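Local atomic coordinates of dally-like, isoform A (Drosophila melanogaster, PDB entry 6XTZ), a protein that binds Wnt and Hedgehog proteins, shields the Wnt palmitoleate, and probably acts as a cell-surface proteoglycan of the glypican family. Residues Arg195-Thr200 and Leu283-Ile289; Met276-Arg282 and Leu533-Tyr537; Val36-Cys40 and Cys49-Thr55; Lys232-Gly237 and Trp484-Thr488. The protein carries 5 engineered substitutions. One frame throughout, in Å; residues are numbered along the deposited sequence.

Overall arrangement
The four contacts fall into two groups. One group lies near the middle of an elongated, mainly helical glypican core, the other toward one end. Contacts 1 and 2 lie 9 Å apart, centre to centre, and touch: Phe-287 of contact 1 lies in the loop just after the helix that carries Arg-282 and packs against the backbone of Ala-536 and Tyr-537. Contact 1 also supplies Ile-289 to the pocket of the bound O-palmitoleoyl serine, its side chain about 4 Å from the lipid. Contacts 3 and 4 lie together in the disulfide-rich part. Their centres are 13 Å apart, and the disulfide Cys-40 to Cys-236 joins them. About 60 Å separates the centres of contacts 1 and 3.

Contact 1: Arg195-Thr200 and Leu283-Ile289; sequences RSFVAT and LLGSFNI
Ser-196 and Phe-287 make the polar bond of this contact. The hydroxyl OG of Ser-196 donates to the backbone O of Phe-287 at 2.6 Å. OG stands anti to its own backbone N (chi1 -172°), which turns it to the loop that follows helix 263-283. The same hydroxyl touches CD1 of Ile-289 at 3.3 Å. A second polar link runs through a water. It accepts from the backbone N of Ile-289 and donates a weak bond to OG1 of Thr-200. That OG1 in turn donates to the O of Ser-196 at 2.6 Å. The amide N of Thr-200 reaches this oxygen from the opposite face of its carbonyl plane.

The aromatic contact is made by Phe-287. CB of Arg-195 sits over the centre of one ring face, 3.8 Å from the ring centroid, as a CH-pi contact. The extended arginine chain then runs on past the ring, and its CD lies 3.5 Å from CE1 of Phe-287. CB of Ala-199 meets the ring at its edge, near CD2.

The remaining contacts are apolar. CD2 of Leu-283 rests on CB of Ala-199 at 3.8 Å and also meets OG1 of Thr-200. CD1 of Ile-289 reaches CE1 of Phe-197.

Ile-289 is part of the pocket that holds O-palmitoleoyl serine, so the contact borders the lipid site. Asn-288 caps the turn beyond it through Val-290 N. Phe-197 and Thr-200 also pack on helices 51-110 and 118-134, while Leu-284 lies against helix 441-455.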
# COMPACT_ATOMS: atom_id res chain seq x y z
N ARG A 195 -6.74 20.03 -1.04
CA ARG A 195 -7.19 18.68 -0.70
C ARG A 195 -6.98 17.72 -1.87
O ARG A 195 -6.57 16.58 -1.67
CB ARG A 195 -8.66 18.70 -0.30
CG ARG A 195 -8.97 19.39 1.01
CD ARG A 195 -10.47 19.56 1.14
NE ARG A 195 -10.89 19.99 2.47
CZ ARG A 195 -12.16 20.21 2.81
NH1 ARG A 195 -13.12 20.03 1.92
NH2 ARG A 195 -12.46 20.59 4.04
N SER A 196 -7.28 18.18 -3.09
CA SER A 196 -7.18 17.31 -4.25
C SER A 196 -5.74 16.90 -4.52
O SER A 196 -5.46 15.72 -4.78
CB SER A 196 -7.78 18.01 -5.47
OG SER A 196 -7.86 17.12 -6.58
N PHE A 197 -4.81 17.85 -4.45
CA PHE A 197 -3.42 17.54 -4.76
C PHE A 197 -2.77 16.70 -3.66
O PHE A 197 -1.94 15.83 -3.95
CB PHE A 197 -2.63 18.83 -4.99
CG PHE A 197 -2.65 19.30 -6.41
CD1 PHE A 197 -3.72 20.05 -6.90
CD2 PHE A 197 -1.61 18.99 -7.28
CE1 PHE A 197 -3.75 20.47 -8.21
CE2 PHE A 197 -1.63 19.42 -8.59
CZ PHE A 197 -2.70 20.16 -9.06
N VAL A 198 -3.13 16.95 -2.40
CA VAL A 198 -2.60 16.13 -1.32
C VAL A 198 -3.11 14.70 -1.42
O VAL A 198 -2.34 13.74 -1.30
CB VAL A 198 -2.94 16.76 0.05
CG1 VAL A 198 -2.51 15.83 1.18
CG2 VAL A 198 -2.27 18.11 0.20
N ALA A 199 -4.41 14.54 -1.67
CA ALA A 199 -4.97 13.20 -1.79
C ALA A 199 -4.42 12.48 -3.02
O ALA A 199 -4.18 11.27 -2.97
CB ALA A 199 -6.50 13.27 -1.85
N THR A 200 -4.22 13.21 -4.12
CA THR A 200 -3.72 12.58 -5.34
C THR A 200 -2.28 12.11 -5.17
O THR A 200 -1.94 10.98 -5.53
CB THR A 200 -3.84 13.54 -6.52
OG1 THR A 200 -5.20 13.99 -6.64
CG2 THR A 200 -3.42 12.86 -7.81
N LEU A 283 -10.92 10.58 -4.29
CA LEU A 283 -10.41 10.90 -5.62
C LEU A 283 -11.47 10.70 -6.70
O LEU A 283 -11.46 11.41 -7.71
CB LEU A 283 -9.18 10.06 -5.93
CG LEU A 283 -7.95 10.34 -5.06
CD1 LEU A 283 -6.79 9.47 -5.49
CD2 LEU A 283 -7.58 11.82 -5.14
N LEU A 284 -12.38 9.75 -6.51
CA LEU A 284 -13.47 9.53 -7.45
C LEU A 284 -14.68 10.40 -7.14
O LEU A 284 -15.66 10.36 -7.89
CB LEU A 284 -13.88 8.06 -7.45
CG LEU A 284 -12.80 7.06 -7.88
CD1 LEU A 284 -13.26 5.63 -7.65
CD2 LEU A 284 -12.44 7.27 -9.35
N GLY A 285 -14.64 11.18 -6.06
CA GLY A 285 -15.76 12.02 -5.69
C GLY A 285 -15.39 13.45 -5.38
O GLY A 285 -15.02 14.21 -6.28
N SER A 286 -15.46 13.82 -4.09
CA SER A 286 -15.35 15.22 -3.70
C SER A 286 -13.99 15.81 -4.06
O SER A 286 -13.90 16.95 -4.52
CB SER A 286 -15.60 15.37 -2.20
OG SER A 286 -16.76 14.65 -1.81
N PHE A 287 -12.92 15.04 -3.86
CA PHE A 287 -11.57 15.55 -4.06
C PHE A 287 -11.09 15.42 -5.50
O PHE A 287 -9.91 15.67 -5.77
CB PHE A 287 -10.59 14.85 -3.12
CG PHE A 287 -10.75 15.23 -1.67
CD1 PHE A 287 -11.71 16.15 -1.27
CD2 PHE A 287 -9.93 14.67 -0.70
CE1 PHE A 287 -11.85 16.50 0.06
CE2 PHE A 287 -10.07 15.01 0.63
CZ PHE A 287 -11.03 15.93 1.01
N ASN A 288 -11.97 15.02 -6.42
CA ASN A 288 -11.57 14.86 -7.81
C ASN A 288 -11.15 16.20 -8.39
O ASN A 288 -11.87 17.20 -8.27
CB ASN A 288 -12.72 14.26 -8.62
CG ASN A 288 -12.27 13.73 -9.97
OD1 ASN A 288 -11.56 14.41 -10.71
ND2 ASN A 288 -12.67 12.51 -10.28
N ILE A 289 -9.97 16.22 -9.02
CA ILE A 289 -9.43 17.47 -9.55
C ILE A 289 -10.27 17.99 -10.71
O ILE A 289 -10.19 19.18 -11.04
CB ILE A 289 -7.96 17.27 -9.98
CG1 ILE A 289 -7.26 18.61 -10.13
CG2 ILE A 289 -7.88 16.47 -11.27
CD1 ILE A 289 -7.30 19.47 -8.89
O HOH W 1 -7.89 14.01 -8.69

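Contact 2: Met276-Arg282 and Leu533-Tyr537; sequences MDKVAER and LRNAY
Val-279 and Tyr-537 have the closest CA atoms, 5.3 Å apart, between two helices that run the same way. The axes of the two short segments come within 9.0 Å and cross at 28°. Tyr-537 is the knob. Its side chain sits in a hole formed by Lys-278, Val-279, Glu-281 and Arg-282. CG lies anti to the backbone N (chi1 176°), and the ring reaches across to helix 263-283.

Both ring faces are covered. On one, the guanidinium of Arg-282 lies flat, with centres 3.9 Å apart and planes at 15°. This is an off-centre cation-pi stack. On the other, CD of Lys-278 sits over the ring centre as a CH-pi contact. Arg-282 NE also donates to the backbone O of Tyr-537 at 3.1 Å, in the carbonyl plane. This bond and the stack together fix how the guanidinium is turned.

Deeper in, CD1 of Leu-533 meets CG of Met-276 at 3.6 Å, and its CD2 meets CG2 of Val-279. Tyr-203 of helix 185-216 also packs on Met-276 and Val-279. A single knob in a hole between two helices running the same way joins them within the helical bundle of the glypican core.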
# COMPACT_ATOMS: atom_id res chain seq x y z
N MET A 276 -6.45 3.28 1.81
CA MET A 276 -6.38 3.49 0.37
C MET A 276 -7.77 3.54 -0.25
O MET A 276 -8.02 4.34 -1.17
CB MET A 276 -5.55 2.38 -0.29
CG MET A 276 -4.06 2.55 -0.11
SD MET A 276 -3.36 3.86 -1.13
CE MET A 276 -3.56 3.15 -2.76
N ASP A 277 -8.69 2.70 0.22
CA ASP A 277 -10.04 2.70 -0.32
C ASP A 277 -10.78 3.99 0.04
O ASP A 277 -11.63 4.45 -0.73
CB ASP A 277 -10.81 1.48 0.18
CG ASP A 277 -12.11 1.27 -0.57
OD1 ASP A 277 -12.07 0.85 -1.74
OD2 ASP A 277 -13.19 1.53 0.02
N LYS A 278 -10.46 4.58 1.19
CA LYS A 278 -11.07 5.85 1.57
C LYS A 278 -10.56 6.99 0.70
O LYS A 278 -11.35 7.84 0.26
CB LYS A 278 -10.81 6.14 3.05
CG LYS A 278 -11.72 5.39 4.01
CD LYS A 278 -11.60 5.97 5.41
CE LYS A 278 -12.67 5.41 6.34
NZ LYS A 278 -12.63 6.04 7.68
N VAL A 279 -9.25 7.02 0.44
CA VAL A 279 -8.70 8.07 -0.42
C VAL A 279 -9.19 7.89 -1.85
O VAL A 279 -9.53 8.87 -2.53
CB VAL A 279 -7.17 8.06 -0.34
CG1 VAL A 279 -6.58 9.04 -1.34
CG2 VAL A 279 -6.72 8.41 1.07
N ALA A 280 -9.25 6.65 -2.33
CA ALA A 280 -9.81 6.39 -3.66
C ALA A 280 -11.26 6.84 -3.75
O ALA A 280 -11.71 7.27 -4.82
CB ALA A 280 -9.69 4.90 -4.00
N GLU A 281 -12.01 6.76 -2.65
CA GLU A 281 -13.37 7.27 -2.64
C GLU A 281 -13.38 8.79 -2.81
O GLU A 281 -14.23 9.33 -3.53
CB GLU A 281 -14.06 6.88 -1.33
CG GLU A 281 -15.55 7.22 -1.28
CD GLU A 281 -16.14 7.00 0.10
OE1 GLU A 281 -15.87 7.81 1.01
OE2 GLU A 281 -16.88 6.00 0.27
N ARG A 282 -12.44 9.48 -2.17
CA ARG A 282 -12.33 10.93 -2.33
C ARG A 282 -11.90 11.30 -3.74
O ARG A 282 -12.46 12.23 -4.34
CB ARG A 282 -11.34 11.49 -1.31
CG ARG A 282 -11.82 11.45 0.12
CD ARG A 282 -12.78 12.59 0.41
NE ARG A 282 -13.09 12.70 1.83
CZ ARG A 282 -14.21 12.25 2.39
NH1 ARG A 282 -15.13 11.65 1.64
NH2 ARG A 282 -14.40 12.38 3.69
N LEU A 533 -2.35 8.77 4.47
CA LEU A 533 -3.62 8.47 3.82
C LEU A 533 -4.80 8.95 4.65
O LEU A 533 -5.77 9.50 4.11
CB LEU A 533 -3.73 6.97 3.55
CG LEU A 533 -2.83 6.40 2.45
CD1 LEU A 533 -2.93 4.89 2.42
CD2 LEU A 533 -3.20 6.99 1.10
N ARG A 534 -4.75 8.75 5.97
CA ARG A 534 -5.84 9.21 6.83
C ARG A 534 -5.92 10.73 6.85
O ARG A 534 -7.02 11.29 6.79
CB ARG A 534 -5.66 8.66 8.24
CG ARG A 534 -5.85 7.16 8.35
CD ARG A 534 -5.68 6.68 9.79
NE ARG A 534 -5.81 5.23 9.90
CZ ARG A 534 -5.66 4.55 11.03
NH1 ARG A 534 -5.36 5.19 12.15
NH2 ARG A 534 -5.80 3.23 11.04
N ASN A 535 -4.78 11.41 6.94
CA ASN A 535 -4.78 12.86 6.87
C ASN A 535 -5.30 13.35 5.53
O ASN A 535 -6.08 14.31 5.47
CB ASN A 535 -3.37 13.40 7.13
CG ASN A 535 -2.94 13.24 8.57
OD1 ASN A 535 -3.76 13.26 9.49
ND2 ASN A 535 -1.64 13.09 8.79
N ALA A 536 -4.89 12.70 4.44
CA ALA A 536 -5.36 13.10 3.12
C ALA A 536 -6.85 12.88 2.96
O ALA A 536 -7.52 13.65 2.26
CB ALA A 536 -4.59 12.34 2.03
N TYR A 537 -7.40 11.84 3.59
CA TYR A 537 -8.83 11.60 3.52
C TYR A 537 -9.62 12.70 4.22
O TYR A 537 -10.67 13.13 3.73
CB TYR A 537 -9.17 10.24 4.13
CG TYR A 537 -10.65 9.94 4.20
CD1 TYR A 537 -11.35 9.58 3.06
CD2 TYR A 537 -11.34 10.02 5.40
CE1 TYR A 537 -12.71 9.31 3.11
CE2 TYR A 537 -12.70 9.76 5.46
CZ TYR A 537 -13.38 9.40 4.31
OH TYR A 537 -14.72 9.13 4.36

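Contact 3: Val36-Cys40 and Cys49-Thr55; sequences VLRYC and CTYNMET
The carboxylate of Glu-54 closes a loop onto the start of helix 51-110, in the disulfide-rich part of the glypican core, by gripping three successive backbone amides. OE1 accepts from Arg-38 N at 2.9 Å with its syn lone pair. OE2 takes two donors. Tyr-39 N meets it from above the carboxylate plane at 2.6 Å, and Cys-40 N comes nearly along the C-O axis at 2.8 Å. With CG anti to the backbone N (chi1 -173°) and the chain extended, the carboxylate is carried from the helix to the loop amides. A water donates to OE1 and accepts from Arg-38 NE. Three amides and a water would tend to stabilise the negative charge.

Each segment carries a cysteine bonded elsewhere: Cys-40 to Cys-236, Cys-49 to Cys-239. The helix begins with a capping box: Thr-50 OG1 accepts from Met-53 N at 3.2 Å, while Thr-50 N gives a weak bond to Met-53 SD.

The side chain of Arg-38 lies against Tyr-51. The tyrosine OH sits over one face of the guanidinium, 3.1 Å from CZ of Arg-38, and the two planes are 31° apart. Leu-37 places CD2 3.5 Å from Thr-50 O.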
# COMPACT_ATOMS: atom_id res chain seq x y z
N VAL A 36 17.65 -41.20 15.86
CA VAL A 36 18.53 -40.06 15.64
C VAL A 36 17.84 -39.00 14.79
O VAL A 36 18.46 -38.00 14.41
CB VAL A 36 19.85 -40.49 14.98
CG1 VAL A 36 20.71 -41.27 15.97
CG2 VAL A 36 19.58 -41.32 13.73
N LEU A 37 16.56 -39.20 14.49
CA LEU A 37 15.82 -38.21 13.71
C LEU A 37 15.66 -36.92 14.51
O LEU A 37 15.36 -36.94 15.71
CB LEU A 37 14.46 -38.75 13.29
CG LEU A 37 14.47 -39.92 12.30
CD1 LEU A 37 13.08 -40.18 11.75
CD2 LEU A 37 15.47 -39.67 11.17
N ARG A 38 15.88 -35.79 13.83
CA ARG A 38 15.82 -34.47 14.45
C ARG A 38 14.42 -33.91 14.53
O ARG A 38 14.09 -33.21 15.50
CB ARG A 38 16.71 -33.49 13.67
CG ARG A 38 18.19 -33.81 13.72
CD ARG A 38 19.00 -32.75 12.98
NE ARG A 38 18.84 -32.85 11.53
CZ ARG A 38 19.48 -32.08 10.66
NH1 ARG A 38 20.31 -31.14 11.09
NH2 ARG A 38 19.28 -32.24 9.36
N TYR A 39 13.57 -34.18 13.54
CA TYR A 39 12.26 -33.56 13.45
C TYR A 39 11.13 -34.57 13.57
O TYR A 39 10.17 -34.34 14.31
CB TYR A 39 12.13 -32.78 12.14
CG TYR A 39 13.34 -31.94 11.82
CD1 TYR A 39 13.78 -30.95 12.70
CD2 TYR A 39 14.05 -32.12 10.64
CE1 TYR A 39 14.89 -30.18 12.41
CE2 TYR A 39 15.16 -31.35 10.35
CZ TYR A 39 15.57 -30.38 11.24
OH TYR A 39 16.67 -29.62 10.95
N CYS A 40 11.21 -35.69 12.86
CA CYS A 40 10.20 -36.73 13.01
C CYS A 40 10.38 -37.45 14.34
O CYS A 40 11.42 -37.36 15.00
CB CYS A 40 10.27 -37.73 11.86
SG CYS A 40 10.25 -37.01 10.21
N CYS A 49 12.40 -43.70 7.91
CA CYS A 49 13.26 -42.64 7.41
C CYS A 49 14.62 -42.69 8.09
O CYS A 49 14.71 -43.01 9.28
CB CYS A 49 12.62 -41.26 7.63
SG CYS A 49 11.16 -40.97 6.62
N THR A 50 15.66 -42.38 7.33
CA THR A 50 17.00 -42.23 7.87
C THR A 50 17.29 -40.75 8.12
O THR A 50 16.49 -39.87 7.78
CB THR A 50 18.04 -42.82 6.91
OG1 THR A 50 18.07 -42.05 5.70
CG2 THR A 50 17.69 -44.26 6.57
N TYR A 51 18.45 -40.49 8.72
CA TYR A 51 18.85 -39.11 8.98
C TYR A 51 19.08 -38.35 7.68
O TYR A 51 18.79 -37.15 7.59
CB TYR A 51 20.11 -39.10 9.84
CG TYR A 51 20.53 -37.73 10.34
CD1 TYR A 51 20.09 -37.26 11.56
CD2 TYR A 51 21.39 -36.93 9.59
CE1 TYR A 51 20.47 -36.01 12.03
CE2 TYR A 51 21.78 -35.69 10.05
CZ TYR A 51 21.32 -35.24 11.27
OH TYR A 51 21.71 -34.00 11.73
N ASN A 52 19.61 -39.03 6.65
CA ASN A 52 19.85 -38.36 5.38
C ASN A 52 18.55 -38.11 4.62
O ASN A 52 18.40 -37.09 3.95
CB ASN A 52 20.82 -39.18 4.53
CG ASN A 52 22.20 -39.26 5.14
OD1 ASN A 52 22.71 -38.28 5.69
ND2 ASN A 52 22.82 -40.43 5.06
N MET A 53 17.59 -39.04 4.71
CA MET A 53 16.29 -38.81 4.09
C MET A 53 15.58 -37.64 4.73
O MET A 53 14.95 -36.82 4.04
CB MET A 53 15.44 -40.08 4.18
CG MET A 53 15.97 -41.25 3.39
SD MET A 53 15.05 -42.75 3.75
CE MET A 53 13.38 -42.24 3.34
N GLU A 54 15.66 -37.53 6.06
CA GLU A 54 15.02 -36.43 6.76
C GLU A 54 15.65 -35.09 6.39
O GLU A 54 14.94 -34.09 6.22
CB GLU A 54 15.11 -36.65 8.27
CG GLU A 54 14.33 -35.65 9.10
CD GLU A 54 14.58 -35.80 10.58
OE1 GLU A 54 15.73 -36.09 10.97
OE2 GLU A 54 13.62 -35.63 11.36
N THR A 55 16.98 -35.06 6.25
CA THR A 55 17.65 -33.81 5.90
C THR A 55 17.27 -33.35 4.50
O THR A 55 17.03 -32.15 4.28
CB THR A 55 19.17 -33.97 6.03
OG1 THR A 55 19.50 -34.37 7.36
CG2 THR A 55 19.88 -32.67 5.70
O HOH W 2 17.64 -34.94 9.91

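Contact 4: Lys232-Gly237 and Trp484-Thr488; sequences KMQHCG and WNGHT
The backbone O of Lys-232 takes a 2.7 Å hydrogen bond from NE1 of Trp-484. The N-H points almost straight at it, at 161°. The oxygen lies near the plane of the indole, and NE1 lies in the carbonyl plane. The indole thus reaches the C-terminal end of helix 224-234 with its edge. The O of Met-233 also sits at this edge, 3.1 Å from CD1 of Trp-484.

The ring is covered on both faces. CA of Gly-237 lies directly on the six-membered ring as a CH-pi contact, 3.5 Å from its centroid. Cys-236 lies on the same side, nearer the rim. On the opposite face the chain turns back on its own tryptophan, with the N atoms of Gly-486 and His-487 above the rim. Gly-486 has a positive phi (102°) in this turn.

The turn is held by Asn-485. Its OD1 accepts from His-487 N at 3.0 Å and from Thr-488 N at 2.9 Å, which makes an Asx turn within an Asx motif. The Lys-232 chain is fully extended, CG anti to the backbone N (chi1 -174°), which brings CE 3.2 Å from Gly-486 O. Its end crosses the His-487 side chain obliquely.

Cys-236 is disulfide-bonded to Cys-40, and the backbone of Trp-484 is hydrogen-bonded to Lys-245 and Cys-247. The contact is one buried indole held between backbone segments. The bond to Lys-232 O satisfies the indole N-H and, with backbone atoms on both faces, holds the ring's orientation.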
# COMPACT_ATOMS: atom_id res chain seq x y z
N LYS A 232 7.83 -31.96 10.12
CA LYS A 232 6.90 -32.80 10.86
C LYS A 232 5.51 -32.76 10.25
O LYS A 232 4.78 -33.76 10.27
CB LYS A 232 6.86 -32.37 12.33
CG LYS A 232 6.02 -33.27 13.22
CD LYS A 232 5.99 -32.75 14.65
CE LYS A 232 5.12 -33.62 15.54
NZ LYS A 232 5.05 -33.10 16.93
N MET A 233 5.13 -31.61 9.68
CA MET A 233 3.80 -31.47 9.09
C MET A 233 3.74 -32.11 7.71
O MET A 233 2.79 -32.85 7.40
CB MET A 233 3.42 -29.99 9.01
CG MET A 233 2.04 -29.70 8.44
SD MET A 233 2.02 -29.49 6.65
CE MET A 233 3.19 -28.15 6.45
N GLN A 234 4.74 -31.86 6.87
CA GLN A 234 4.64 -32.21 5.45
C GLN A 234 5.22 -33.58 5.12
O GLN A 234 4.68 -34.27 4.25
CB GLN A 234 5.32 -31.13 4.61
CG GLN A 234 5.25 -31.37 3.10
CD GLN A 234 5.87 -30.25 2.29
OE1 GLN A 234 6.20 -29.18 2.83
NE2 GLN A 234 6.05 -30.48 1.00
N HIS A 235 6.30 -33.99 5.78
CA HIS A 235 7.02 -35.20 5.37
C HIS A 235 7.01 -36.33 6.39
O HIS A 235 7.07 -37.49 5.99
CB HIS A 235 8.48 -34.86 5.04
CG HIS A 235 8.63 -33.92 3.88
ND1 HIS A 235 8.19 -34.23 2.61
CD2 HIS A 235 9.19 -32.69 3.80
CE1 HIS A 235 8.46 -33.22 1.80
NE2 HIS A 235 9.07 -32.27 2.50
N CYS A 236 6.94 -36.03 7.69
CA CYS A 236 7.11 -37.07 8.70
C CYS A 236 5.97 -38.08 8.72
O CYS A 236 6.12 -39.13 9.35
CB CYS A 236 7.26 -36.44 10.08
SG CYS A 236 8.82 -35.56 10.32
N GLY A 237 4.86 -37.80 8.05
CA GLY A 237 3.80 -38.79 7.95
C GLY A 237 4.25 -40.05 7.23
O GLY A 237 3.91 -41.16 7.63
N TRP A 484 -3.02 -36.44 8.35
CA TRP A 484 -1.87 -36.46 9.24
C TRP A 484 -1.89 -35.23 10.14
O TRP A 484 -1.85 -34.10 9.66
CB TRP A 484 -0.58 -36.52 8.42
CG TRP A 484 0.68 -36.25 9.17
CD1 TRP A 484 1.43 -35.10 9.12
CD2 TRP A 484 1.37 -37.14 10.06
NE1 TRP A 484 2.53 -35.22 9.93
CE2 TRP A 484 2.52 -36.46 10.52
CE3 TRP A 484 1.12 -38.43 10.51
CZ2 TRP A 484 3.42 -37.04 11.41
CZ3 TRP A 484 2.01 -39.01 11.40
CH2 TRP A 484 3.14 -38.31 11.84
N ASN A 485 -1.96 -35.45 11.46
CA ASN A 485 -2.04 -34.36 12.43
C ASN A 485 -0.72 -34.13 13.16
O ASN A 485 -0.70 -33.40 14.16
CB ASN A 485 -3.17 -34.62 13.43
CG ASN A 485 -2.95 -35.87 14.27
OD1 ASN A 485 -1.88 -36.48 14.25
ND2 ASN A 485 -3.98 -36.26 15.02
N GLY A 486 0.37 -34.74 12.70
CA GLY A 486 1.65 -34.63 13.34
C GLY A 486 2.05 -35.82 14.18
O GLY A 486 3.23 -36.00 14.47
N HIS A 487 1.08 -36.66 14.57
CA HIS A 487 1.39 -37.83 15.39
C HIS A 487 0.78 -39.08 14.78
O HIS A 487 1.44 -40.11 14.65
CB HIS A 487 0.89 -37.63 16.82
CG HIS A 487 1.48 -36.44 17.51
ND1 HIS A 487 2.77 -36.43 18.01
CD2 HIS A 487 0.96 -35.22 17.79
CE1 HIS A 487 3.02 -35.26 18.56
NE2 HIS A 487 1.94 -34.50 18.44
N THR A 488 -0.49 -38.99 14.38
CA THR A 488 -1.22 -40.14 13.85
C THR A 488 -2.13 -39.67 12.72
O THR A 488 -2.17 -38.48 12.37
CB THR A 488 -2.03 -40.84 14.95
OG1 THR A 488 -2.86 -41.85 14.37
CG2 THR A 488 -2.90 -39.84 15.69